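Local coordinates for peptidylprolyl Isomerase (Naegleria fowleri, PDB 6B4P), which probably catalyses the cis-trans isomerisation of peptide bonds preceding proline, as a member of the FKBP family of peptidylprolyl isomerases, at residues 44-49 against 60-65. Numbering follows the deposited sequence.
Sequences VHYTGT and LDRGQP
His-45 and Pro-65 bring the two backbones closest, their CA atoms 5.0 Å apart, where strand residues 44-49 meet the short helical turn and loop of 60-65. No backbone hydrogen bond joins the segments; strand pairing is instead made with the residues flanking the loop, Val-44 with Phe-66 and Tyr-46 with Ser-59, bracketing the excursion of 60-65 from the sheet. Gly-63, at positive phi, is the first residue to leave the helical conformation. The imidazole of His-45 is sandwiched: Leu-60 CD2 sits over the centre of one face, 3.5 Å from the ring centroid in a CH-pi contact, while Pro-65 CB lies over the opposite face, 4.2 Å from the centroid. Both ring nitrogens are engaged: Ser-59 OG bonds ND1, and a water hydrogen-bonded to NE2 (2.8 Å) donates to Gly-63 O, which together should fix the ring's rotation. On the other side of the strand, Tyr-46 has CG between its backbone N and carbonyl carbon (chi1 68°), and its hydroxyl meets Arg-62. Arg-62 NH2 donates to Tyr-46 OH at 2.9 Å, nearly straight at 163° and close to the guanidinium plane. Asp-57 ties the pair together, hydrogen-bonding Tyr-46 OH and forming a salt bridge with Arg-62 NH1. Trp-79 packs edge-to-face with the tyrosine ring. This Tyr-Asp-Arg cluster beside a tryptophan matches the pocket of canonical FKBPs such as FKBP12, and Tyr-46, Asp-57 and Trp-79 probably border the proline-binding site here.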
ATOM      1  N   VAL A  44       8.533   1.824   3.944  1.00 14.96           N
ATOM      2  CA  VAL A  44       7.332   1.123   4.383  1.00 13.04           C
ATOM      3  C   VAL A  44       7.657  -0.328   4.685  1.00 14.02           C
ATOM      4  O   VAL A  44       8.547  -0.935   4.081  1.00 16.60           O
ATOM      5  CB  VAL A  44       6.186   1.190   3.343  1.00 13.05           C
ATOM      6  CG1 VAL A  44       5.772   2.645   3.052  1.00 14.01           C
ATOM      7  CG2 VAL A  44       6.560   0.463   2.055  1.00 15.09           C
ATOM      8  N   HIS A  45       6.918  -0.883   5.643  1.00 15.61           N
ATOM      9  CA  HIS A  45       6.815  -2.322   5.803  1.00 16.67           C
ATOM     10  C   HIS A  45       5.439  -2.733   5.318  1.00 15.64           C
ATOM     11  O   HIS A  45       4.451  -2.038   5.577  1.00 16.51           O
ATOM     12  CB  HIS A  45       7.031  -2.752   7.256  1.00 17.17           C
ATOM     13  CG  HIS A  45       8.432  -3.186   7.540  1.00 17.74           C
ATOM     14  ND1 HIS A  45       9.111  -4.069   6.729  1.00 19.54           N
ATOM     15  CD2 HIS A  45       9.283  -2.864   8.544  1.00 21.78           C
ATOM     16  CE1 HIS A  45      10.321  -4.273   7.220  1.00 21.07           C
ATOM     17  NE2 HIS A  45      10.451  -3.551   8.319  1.00 26.34           N
ATOM     18  N   TYR A  46       5.368  -3.859   4.608  1.00 12.74           N
ATOM     19  CA  TYR A  46       4.083  -4.245   4.046  1.00 13.02           C
ATOM     20  C   TYR A  46       3.931  -5.756   4.049  1.00 13.45           C
ATOM     21  O   TYR A  46       4.907  -6.506   4.062  1.00 14.19           O
ATOM     22  CB  TYR A  46       3.916  -3.726   2.612  1.00 14.95           C
ATOM     23  CG  TYR A  46       4.860  -4.411   1.658  1.00 14.10           C
ATOM     24  CD1 TYR A  46       4.462  -5.540   0.942  1.00 15.35           C
ATOM     25  CD2 TYR A  46       6.160  -3.952   1.495  1.00 12.48           C
ATOM     26  CE1 TYR A  46       5.351  -6.184   0.088  1.00 14.05           C
ATOM     27  CE2 TYR A  46       7.053  -4.588   0.648  1.00 14.47           C
ATOM     28  CZ  TYR A  46       6.638  -5.700  -0.058  1.00 14.57           C
ATOM     29  OH  TYR A  46       7.508  -6.346  -0.889  1.00 18.08           O
ATOM     30  N   THR A  47       2.671  -6.191   4.006  1.00 15.37           N
ATOM     31  CA  THR A  47       2.308  -7.583   3.757  1.00 15.04           C
ATOM     32  C   THR A  47       1.212  -7.601   2.702  1.00 13.50           C
ATOM     33  O   THR A  47       0.184  -6.939   2.866  1.00 16.45           O
ATOM     34  CB  THR A  47       1.841  -8.277   5.037  1.00 16.74           C
ATOM     35  OG1 THR A  47       2.896  -8.264   6.015  1.00 18.55           O
ATOM     36  CG2 THR A  47       1.461  -9.728   4.752  1.00 17.37           C
ATOM     37  N   GLY A  48       1.441  -8.329   1.613  1.00 13.96           N
ATOM     38  CA  GLY A  48       0.483  -8.433   0.525  1.00 14.64           C
ATOM     39  C   GLY A  48      -0.179  -9.798   0.515  1.00 15.20           C
ATOM     40  O   GLY A  48       0.495 -10.828   0.614  1.00 15.92           O
ATOM     41  N   THR A  49      -1.506  -9.787   0.362  1.00 14.42           N
ATOM     42  CA  THR A  49      -2.312 -10.999   0.263  1.00 11.98           C
ATOM     43  C   THR A  49      -3.298 -10.872  -0.886  1.00 15.73           C
ATOM     44  O   THR A  49      -3.687  -9.772  -1.272  1.00 15.69           O
ATOM     45  CB  THR A  49      -3.092 -11.277   1.556  1.00 22.76           C
ATOM     46  OG1 THR A  49      -3.969 -10.180   1.833  1.00 30.61           O
ATOM     47  CG2 THR A  49      -2.153 -11.433   2.727  1.00 19.84           C
ATOM     48  N   LEU A  60       8.322  -7.855   5.954  1.00 20.95           N
ATOM     49  CA  LEU A  60       8.648  -8.310   7.301  1.00 27.77           C
ATOM     50  C   LEU A  60       9.329  -9.669   7.282  1.00 30.35           C
ATOM     51  O   LEU A  60      10.124  -9.972   8.178  1.00 34.97           O
ATOM     52  CB  LEU A  60       7.385  -8.352   8.161  1.00 24.97           C
ATOM     53  CG  LEU A  60       6.773  -6.987   8.489  1.00 27.68           C
ATOM     54  CD1 LEU A  60       5.464  -7.152   9.231  1.00 34.30           C
ATOM     55  CD2 LEU A  60       7.743  -6.130   9.296  1.00 30.05           C
ATOM     56  N   ASP A  61       9.038 -10.501   6.278  1.00 27.53           N
ATOM     57  CA  ASP A  61       9.748 -11.769   6.162  1.00 29.14           C
ATOM     58  C   ASP A  61      11.229 -11.547   5.906  1.00 34.08           C
ATOM     59  O   ASP A  61      12.064 -12.343   6.347  1.00 34.97           O
ATOM     60  CB  ASP A  61       9.151 -12.623   5.044  1.00 34.06           C
ATOM     61  CG  ASP A  61       7.708 -12.998   5.299  1.00 40.05           C
ATOM     62  OD1 ASP A  61       7.271 -12.954   6.469  1.00 47.48           O
ATOM     63  OD2 ASP A  61       7.013 -13.351   4.324  1.00 45.14           O
ATOM     64  N   ARG A  62      11.566 -10.475   5.191  1.00 40.35           N
ATOM     65  CA  ARG A  62      12.946 -10.118   4.897  1.00 41.25           C
ATOM     66  C   ARG A  62      13.555  -9.203   5.949  1.00 34.55           C
ATOM     67  O   ARG A  62      14.785  -9.100   6.026  1.00 46.72           O
ATOM     68  CB  ARG A  62      13.026  -9.430   3.530  1.00 42.76           C
ATOM     69  CG  ARG A  62      12.265 -10.156   2.438  1.00 41.71           C
ATOM     70  CD  ARG A  62      12.480  -9.514   1.076  1.00 39.51           C
ATOM     71  NE  ARG A  62      11.788  -8.234   0.933  1.00 32.80           N
ATOM     72  CZ  ARG A  62      10.530  -8.107   0.523  1.00 31.91           C
ATOM     73  NH1 ARG A  62       9.819  -9.187   0.217  1.00 35.28           N
ATOM     74  NH2 ARG A  62       9.987  -6.899   0.411  1.00 25.41           N
ATOM     75  N   GLY A  63      12.730  -8.537   6.747  1.00 36.71           N
ATOM     76  CA  GLY A  63      13.211  -7.635   7.766  1.00 41.61           C
ATOM     77  C   GLY A  63      13.732  -6.315   7.259  1.00 41.57           C
ATOM     78  O   GLY A  63      14.238  -5.518   8.061  1.00 51.83           O
ATOM     79  N   GLN A  64      13.632  -6.053   5.962  1.00 30.39           N
ATOM     80  CA  GLN A  64      14.111  -4.801   5.404  1.00 33.69           C
ATOM     81  C   GLN A  64      12.935  -4.015   4.856  1.00 31.00           C
ATOM     82  O   GLN A  64      12.195  -4.534   4.005  1.00 28.61           O
ATOM     83  CB  GLN A  64      15.144  -5.053   4.307  1.00 41.81           C
ATOM     84  CG  GLN A  64      16.441  -5.658   4.826  1.00 51.55           C
ATOM     85  CD  GLN A  64      17.094  -4.794   5.889  1.00 58.20           C
ATOM     86  OE1 GLN A  64      17.007  -3.565   5.847  1.00 60.82           O
ATOM     87  NE2 GLN A  64      17.748  -5.434   6.854  1.00 56.78           N
ATOM     88  N   PRO A  65      12.715  -2.786   5.313  1.00 30.27           N
ATOM     89  CA  PRO A  65      11.647  -1.973   4.727  1.00 26.73           C
ATOM     90  C   PRO A  65      11.889  -1.737   3.246  1.00 24.82           C
ATOM     91  O   PRO A  65      13.024  -1.768   2.763  1.00 26.24           O
ATOM     92  CB  PRO A  65      11.711  -0.661   5.517  1.00 31.06           C
ATOM     93  CG  PRO A  65      13.061  -0.661   6.168  1.00 38.81           C
ATOM     94  CD  PRO A  65      13.406  -2.092   6.415  1.00 35.62           C
TER
HETATM   95  O   HOH W   1      12.677  -3.743   9.923  1.00 40.94           O